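Local atomic coordinates of glucuronoarabinoxylan endo-1,4-beta-xylanase (Clostridium papyrosolvens, PDB entry 4FMV), a protein that cleaves internal beta-1,4 linkages of xylan as a glycoside hydrolase family 30 endoxylanase, this chain being the catalytic part with its (beta/alpha)8 barrel. Residues S36-G39 and I45-L48; L273-S276 and I280-R283; R283-G288 and S356-A361. All coordinates share one frame; numbering follows the deposited sequence.

Contact 1 of 3, residues S36-G39 and I45-L48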
loop_
_atom_site.group_PDB
_atom_site.type_symbol
_atom_site.label_atom_id
_atom_site.label_comp_id
_atom_site.label_asym_id
_atom_site.label_seq_id
_atom_site.Cartn_x
_atom_site.Cartn_y
_atom_site.Cartn_z
ATOM N N SER A 36 -15.184 6.059 -8.407
ATOM C CA SER A 36 -14.827 7.135 -7.485
ATOM C C SER A 36 -13.388 6.971 -7.000
ATOM O O SER A 36 -12.612 7.929 -6.994
ATOM C CB SER A 36 -15.782 7.173 -6.285
ATOM O OG SER A 36 -17.101 7.545 -6.672
ATOM N N LEU A 37 -13.047 5.757 -6.572
ATOM C CA LEU A 37 -11.734 5.500 -5.979
ATOM C C LEU A 37 -10.624 5.351 -7.015
ATOM O O LEU A 37 -9.531 5.923 -6.863
ATOM C CB LEU A 37 -11.794 4.242 -5.105
ATOM C CG LEU A 37 -12.689 4.389 -3.867
ATOM C CD1 LEU A 37 -12.522 3.205 -2.974
ATOM C CD2 LEU A 37 -12.331 5.682 -3.103
ATOM N N TYR A 38 -10.881 4.521 -8.025
ATOM C CA TYR A 38 -9.888 4.256 -9.053
ATOM C C TYR A 38 -9.828 5.270 -10.186
ATOM O O TYR A 38 -8.748 5.485 -10.740
ATOM C CB TYR A 38 -9.906 2.777 -9.496
ATOM C CG TYR A 38 -9.358 1.946 -8.353
ATOM C CD1 TYR A 38 -10.136 1.696 -7.212
ATOM C CD2 TYR A 38 -8.036 1.517 -8.351
ATOM C CE1 TYR A 38 -9.629 0.987 -6.129
ATOM C CE2 TYR A 38 -7.517 0.807 -7.263
ATOM C CZ TYR A 38 -8.317 0.549 -6.163
ATOM O OH TYR A 38 -7.797 -0.142 -5.087
ATOM N N GLY A 39 -10.981 5.788 -10.625
ATOM C CA GLY A 39 -10.986 6.963 -11.495
ATOM C C GLY A 39 -10.764 8.362 -10.937
ATOM O O GLY A 39 -9.707 8.958 -11.165
ATOM N N ILE A 45 -3.455 0.865 -7.143
ATOM C CA ILE A 45 -3.241 -0.504 -6.690
ATOM C C ILE A 45 -4.502 -1.021 -5.989
ATOM O O ILE A 45 -5.113 -0.302 -5.196
ATOM C CB ILE A 45 -2.044 -0.624 -5.695
ATOM C CG1 ILE A 45 -0.775 -0.001 -6.275
ATOM C CG2 ILE A 45 -1.804 -2.095 -5.305
ATOM C CD1 ILE A 45 0.424 0.002 -5.287
ATOM N N LEU A 46 -4.877 -2.262 -6.288
ATOM C CA LEU A 46 -5.966 -2.956 -5.597
ATOM C C LEU A 46 -5.463 -4.265 -5.013
ATOM O O LEU A 46 -4.768 -5.035 -5.688
ATOM C CB LEU A 46 -7.125 -3.268 -6.572
ATOM C CG LEU A 46 -8.286 -4.058 -5.958
ATOM C CD1 LEU A 46 -9.025 -3.268 -4.843
ATOM C CD2 LEU A 46 -9.268 -4.460 -7.030
ATOM N N ARG A 47 -5.826 -4.516 -3.761
ATOM C CA ARG A 47 -5.495 -5.757 -3.071
ATOM C C ARG A 47 -6.739 -6.637 -2.947
ATOM O O ARG A 47 -7.719 -6.247 -2.303
ATOM C CB ARG A 47 -4.952 -5.444 -1.655
ATOM C CG ARG A 47 -4.549 -6.668 -0.830
ATOM C CD ARG A 47 -4.145 -6.251 0.586
ATOM N NE ARG A 47 -3.616 -7.378 1.382
ATOM C CZ ARG A 47 -3.886 -7.575 2.668
ATOM N NH1 ARG A 47 -4.683 -6.731 3.293
ATOM N NH2 ARG A 47 -3.326 -8.600 3.340
ATOM N N LEU A 48 -6.657 -7.845 -3.511
ATOM C CA LEU A 48 -7.688 -8.878 -3.411
ATOM C C LEU A 48 -7.402 -9.816 -2.234
ATOM O O LEU A 48 -6.248 -9.991 -1.826
ATOM C CB LEU A 48 -7.727 -9.732 -4.679
ATOM C CG LEU A 48 -7.663 -9.044 -6.039
ATOM C CD1 LEU A 48 -7.542 -10.101 -7.129
ATOM C CD2 LEU A 48 -8.899 -8.172 -6.240
#
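Tyr38 reaches from helix 31-40 to the start of strand 45-49, and its phenol does all the touching on the helix side. The polar part of the contact is one hydrogen bond: Tyr38 OH donates to Ile45 O over 2.7 Å. The hydroxyl approaches at a C=O...O angle of 124°, tilted 33° from the carbonyl plane, while the carbonyl lies at the edge of the ring and near its plane. Tyrosine suits the place because its rigid ring is long enough to span the gap between helix and strand and still carries a donor at its end. Its chi1 of -70° sets CG anti to the carbonyl carbon, which sends the ring outward from the helix toward the strand.

The apolar part falls to Leu46. Its side chain crosses that of Tyr38 at about a right angle, with CB 4.0 Å from Tyr38 CZ; its methyl CD1 lies alongside the hydroxyl, 3.4 Å from Tyr38 OH. Leu46 also packs on Asn72 and Ala76 of helix 67-78, and Ala76 touches Tyr38 as well. Ile45 joins through its backbone; its CB points away, and the side chain packs against Ile82, Phe84, Ala261 and Ile263.

Helix and strand belong to the first beta-alpha-beta unit of the barrel, strand 11-22, helix 31-40 and strand 45-49, so the bond fastens the first helix to the second barrel strand. All three touching residues are buried, and the pairing therefore satisfies a hydroxyl and a carbonyl together in an otherwise largely hydrocarbon interface.

Contact 2 of 3, residues L273-S276 and I280-R283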
loop_
_atom_site.group_PDB
_atom_site.type_symbol
_atom_site.label_atom_id
_atom_site.label_comp_id
_atom_site.label_asym_id
_atom_site.label_seq_id
_atom_site.Cartn_x
_atom_site.Cartn_y
_atom_site.Cartn_z
ATOM N N LEU A 273 -13.034 2.978 3.330
ATOM C CA LEU A 273 -13.119 4.240 2.592
ATOM C C LEU A 273 -14.469 4.671 1.995
ATOM O O LEU A 273 -14.585 5.788 1.478
ATOM C CB LEU A 273 -12.070 4.206 1.478
ATOM C CG LEU A 273 -10.668 3.822 1.963
ATOM C CD1 LEU A 273 -9.727 3.633 0.774
ATOM C CD2 LEU A 273 -10.166 4.873 2.915
ATOM N N ALA A 274 -15.481 3.819 2.048
ATOM C CA ALA A 274 -16.703 4.134 1.292
ATOM C C ALA A 274 -17.884 3.341 1.823
ATOM O O ALA A 274 -17.678 2.346 2.521
ATOM C CB ALA A 274 -16.488 3.827 -0.178
ATOM N N THR A 275 -19.117 3.745 1.502
ATOM C CA THR A 275 -20.207 2.804 1.720
ATOM C C THR A 275 -20.443 2.082 0.413
ATOM O O THR A 275 -20.002 2.532 -0.651
ATOM C CB THR A 275 -21.528 3.513 2.127
ATOM O OG1 THR A 275 -22.028 4.280 1.031
ATOM C CG2 THR A 275 -21.340 4.431 3.345
ATOM N N SER A 276 -21.283 1.064 0.442
ATOM C CA SER A 276 -21.447 0.262 -0.751
ATOM C C SER A 276 -22.405 0.980 -1.722
ATOM O O SER A 276 -22.422 0.684 -2.926
ATOM C CB SER A 276 -21.955 -1.124 -0.382
ATOM O OG SER A 276 -23.284 -1.014 0.064
ATOM N N ILE A 280 -18.261 8.405 -0.211
ATOM C CA ILE A 280 -16.797 8.347 -0.119
ATOM C C ILE A 280 -16.313 9.104 1.120
ATOM O O ILE A 280 -16.603 10.285 1.268
ATOM C CB ILE A 280 -16.143 8.986 -1.373
ATOM C CG1 ILE A 280 -16.606 8.263 -2.646
ATOM C CG2 ILE A 280 -14.606 8.942 -1.275
ATOM C CD1 ILE A 280 -16.205 6.811 -2.721
ATOM N N TYR A 281 -15.575 8.429 1.995
ATOM C CA TYR A 281 -15.145 9.007 3.261
ATOM C C TYR A 281 -13.965 9.945 3.111
ATOM O O TYR A 281 -13.187 9.843 2.165
ATOM C CB TYR A 281 -14.764 7.912 4.251
ATOM C CG TYR A 281 -15.911 7.028 4.677
ATOM C CD1 TYR A 281 -17.212 7.525 4.796
ATOM C CD2 TYR A 281 -15.695 5.698 4.957
ATOM C CE1 TYR A 281 -18.261 6.696 5.213
ATOM C CE2 TYR A 281 -16.719 4.872 5.359
ATOM C CZ TYR A 281 -17.998 5.366 5.488
ATOM O OH TYR A 281 -18.997 4.502 5.902
ATOM N N LYS A 282 -13.834 10.862 4.058
ATOM C CA LYS A 282 -12.710 11.797 4.042
ATOM C C LYS A 282 -11.363 11.083 3.941
ATOM O O LYS A 282 -10.479 11.535 3.214
ATOM C CB LYS A 282 -12.755 12.721 5.260
ATOM C CG LYS A 282 -11.691 13.825 5.245
ATOM C CD LYS A 282 -12.010 14.861 6.339
ATOM C CE LYS A 282 -13.367 15.523 6.061
ATOM N NZ LYS A 282 -13.243 16.432 4.881
ATOM N N ARG A 283 -11.209 9.970 4.662
ATOM C CA ARG A 283 -9.979 9.183 4.613
ATOM C C ARG A 283 -9.592 8.780 3.193
ATOM O O ARG A 283 -8.399 8.700 2.878
ATOM C CB ARG A 283 -10.077 7.935 5.505
ATOM C CG ARG A 283 -9.926 8.199 7.008
ATOM C CD ARG A 283 -10.606 7.078 7.792
ATOM N NE ARG A 283 -12.052 7.210 7.659
ATOM C CZ ARG A 283 -12.930 6.248 7.899
ATOM N NH1 ARG A 283 -12.520 5.055 8.278
ATOM N NH2 ARG A 283 -14.228 6.484 7.739
#
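Tyr281 swings its ring back across the backbone of Leu273 and Ala274 because chi1 of -65° places CG beside its own backbone N. Thr275 meets the far end of that ring with its methyl: chi1 of 68° puts CG2 anti to the carbonyl carbon, 3.5 Å from Tyr281 OH, and the two side chains cross at about a right angle. The same rotation leaves Thr275 OG1 hydrogen-bonded with Ser277 OG and accepting from Thr279 N within the turn, so threonine serves both sides. One face of the Tyr281 ring carries Ala274 CA, set toward the rim, and CD2 lies 3.5 Å from Ala274 N.

The two segments run roughly against each other and form a single beta bridge, Ala274 with Ile280, in the loop from the last barrel strand, 261-266, to helix 282-291. Tyr281 N donates to Leu273 O over 2.9 Å, nearly straight at 172°, though the donor stands above the carbonyl plane. The small Ala274 also packs on its bridge partner, its CB 3.9 Å from Ile280 CD1. Leu273 CD2 rests 4.0 Å from Arg283 CB, on the aliphatic root of a chain whose guanidinium is held by Asp238 and the carbonyls of Phe235 and Pro270.

Contact 3 of 3, residues R283-G288 and S356-A361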
loop_
_atom_site.group_PDB
_atom_site.type_symbol
_atom_site.label_atom_id
_atom_site.label_comp_id
_atom_site.label_asym_id
_atom_site.label_seq_id
_atom_site.Cartn_x
_atom_site.Cartn_y
_atom_site.Cartn_z
ATOM N N ARG A 283 -11.209 9.970 4.662
ATOM C CA ARG A 283 -9.979 9.183 4.613
ATOM C C ARG A 283 -9.592 8.780 3.193
ATOM O O ARG A 283 -8.399 8.700 2.878
ATOM C CB ARG A 283 -10.077 7.935 5.505
ATOM C CG ARG A 283 -9.926 8.199 7.008
ATOM C CD ARG A 283 -10.606 7.078 7.792
ATOM N NE ARG A 283 -12.052 7.210 7.659
ATOM C CZ ARG A 283 -12.930 6.248 7.899
ATOM N NH1 ARG A 283 -12.520 5.055 8.278
ATOM N NH2 ARG A 283 -14.228 6.484 7.739
ATOM N N ALA A 284 -10.582 8.542 2.330
ATOM C CA ALA A 284 -10.295 8.200 0.931
ATOM C C ALA A 284 -9.575 9.345 0.229
ATOM O O ALA A 284 -8.669 9.120 -0.570
ATOM C CB ALA A 284 -11.596 7.845 0.172
ATOM N N TYR A 285 -9.993 10.569 0.526
ATOM C CA TYR A 285 -9.391 11.769 -0.051
ATOM C C TYR A 285 -7.985 12.028 0.514
ATOM O O TYR A 285 -7.093 12.463 -0.219
ATOM C CB TYR A 285 -10.289 12.974 0.175
ATOM C CG TYR A 285 -11.643 12.858 -0.508
ATOM C CD1 TYR A 285 -11.807 13.243 -1.833
ATOM C CD2 TYR A 285 -12.746 12.352 0.166
ATOM C CE1 TYR A 285 -13.042 13.147 -2.467
ATOM C CE2 TYR A 285 -14.004 12.250 -0.464
ATOM C CZ TYR A 285 -14.134 12.642 -1.780
ATOM O OH TYR A 285 -15.350 12.559 -2.420
ATOM N N VAL A 286 -7.775 11.735 1.798
ATOM C CA VAL A 286 -6.421 11.792 2.355
ATOM C C VAL A 286 -5.482 10.930 1.497
ATOM O O VAL A 286 -4.419 11.387 1.074
ATOM C CB VAL A 286 -6.356 11.282 3.804
ATOM C CG1 VAL A 286 -4.854 11.130 4.253
ATOM C CG2 VAL A 286 -7.136 12.208 4.745
ATOM N N LEU A 287 -5.870 9.685 1.235
ATOM C CA LEU A 287 -5.035 8.816 0.409
ATOM C C LEU A 287 -4.934 9.349 -1.017
ATOM O O LEU A 287 -3.881 9.236 -1.660
ATOM C CB LEU A 287 -5.531 7.367 0.434
ATOM C CG LEU A 287 -4.702 6.320 -0.314
ATOM C CD1 LEU A 287 -3.316 6.203 0.313
ATOM C CD2 LEU A 287 -5.402 4.959 -0.280
ATOM N N GLY A 288 -6.022 9.939 -1.512
ATOM C CA GLY A 288 -6.031 10.521 -2.847
ATOM C C GLY A 288 -5.069 11.687 -3.066
ATOM O O GLY A 288 -4.627 11.929 -4.198
ATOM N N SER A 356 -13.296 20.616 6.545
ATOM C CA SER A 356 -14.369 20.937 5.596
ATOM C C SER A 356 -14.130 20.573 4.132
ATOM O O SER A 356 -15.034 20.723 3.299
ATOM C CB SER A 356 -14.735 22.421 5.685
ATOM O OG SER A 356 -13.685 23.213 5.159
ATOM N N ARG A 357 -12.943 20.087 3.796
ATOM C CA ARG A 357 -12.635 19.927 2.383
ATOM C C ARG A 357 -12.130 18.542 2.024
ATOM O O ARG A 357 -11.381 17.944 2.785
ATOM C CB ARG A 357 -11.654 20.996 1.928
ATOM C CG ARG A 357 -12.330 22.328 1.761
ATOM C CD ARG A 357 -11.324 23.438 1.618
ATOM N NE ARG A 357 -10.546 23.643 2.833
ATOM C CZ ARG A 357 -9.699 24.655 2.989
ATOM N NH1 ARG A 357 -9.547 25.526 2.001
ATOM N NH2 ARG A 357 -8.996 24.786 4.108
ATOM N N ASN A 358 -12.583 18.025 0.882
ATOM C CA ASN A 358 -12.087 16.757 0.377
ATOM C C ASN A 358 -11.349 16.950 -0.939
ATOM O O ASN A 358 -11.974 17.110 -1.980
ATOM C CB ASN A 358 -13.276 15.821 0.189
ATOM C CG ASN A 358 -13.844 15.361 1.518
ATOM O OD1 ASN A 358 -13.086 15.063 2.457
ATOM N ND2 ASN A 358 -15.179 15.293 1.612
ATOM N N MET A 359 -10.021 16.892 -0.910
ATOM C CA MET A 359 -9.259 17.136 -2.135
ATOM C C MET A 359 -9.823 18.318 -2.931
ATOM O O MET A 359 -9.873 18.256 -4.155
ATOM C CB MET A 359 -9.242 15.905 -3.039
ATOM C CG MET A 359 -8.332 14.792 -2.574
ATOM S SD MET A 359 -7.672 13.886 -3.989
ATOM C CE MET A 359 -7.113 15.242 -4.991
ATOM N N ALA A 360 -10.245 19.385 -2.260
ATOM C CA ALA A 360 -10.812 20.548 -2.945
ATOM C C ALA A 360 -9.746 21.364 -3.679
ATOM O O ALA A 360 -8.635 21.536 -3.180
ATOM C CB ALA A 360 -11.547 21.438 -1.956
ATOM N N ALA A 361 -10.095 21.873 -4.860
ATOM C CA ALA A 361 -9.167 22.683 -5.641
ATOM C C ALA A 361 -8.712 23.840 -4.788
ATOM O O ALA A 361 -9.503 24.433 -4.068
ATOM C CB ALA A 361 -9.829 23.197 -6.912
#
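Tyr285 and Asn358 make the close-packed half of this contact. Asn358 CB stands over the middle of the tyrosine ring, 3.4 Å from its centroid and only 9° off the normal, a CH-pi contact over the face. The amide stacks on the same ring, the two planes 12° apart, with CG 3.5 Å from Tyr285 CD2. Asparagine offers a short, flat side chain, and its OD1 is held by Lys282 NZ, which helps fix the amide's rotation.

Met359 completes the packing from the ring's edge: its CG lies near the ring plane, 3.8 Å from Tyr285 CB. Bent at chi2 and chi3, the chain carries SD to 3.5 Å from Gly288 C, where the absence of a CB lets sulfur rest against the helix backbone. At both ends of the segment the packing gives way to solvent, Ser356 and Ala361 being exposed.

Met359 has a left-handed backbone conformation and with Ala360 faces Val352 in a G1 beta bulge, close to the turn between strands 347-353 and 360-366. That hairpin belongs to the beta-rich region beside the barrel, a family 30 feature. Helix 282-291, the barrel helix that follows strand 261-266, thus meets the hairpin on one side; on another, Val286 and Leu287 pack on helix 240-255 and Leu287 also reaches strand 261-266.

From the N terminus, contact 1 comes first and closes the short turn between the first barrel helix and the second strand. The chain then travels round the remaining strands before contact 2 closes a tight turn ahead of helix 282-291. Contact 3 starts where contact 2 ends, sharing Arg283, and closes a much longer, strand-rich excursion through the side beta region. The three follow in series, with none nesting or crossing, yet they touch in space: Ile280 CD1 lies 3.6 Å from Ser36 CB, Leu37 CD2 4.0 Å from Ala284 CB, and Ile280 CG2 3.5 Å from Tyr285 CE2. Contacts 1 and 2 knit the first and last units of the barrel, and contact 3 ties the last helix to the side beta structure.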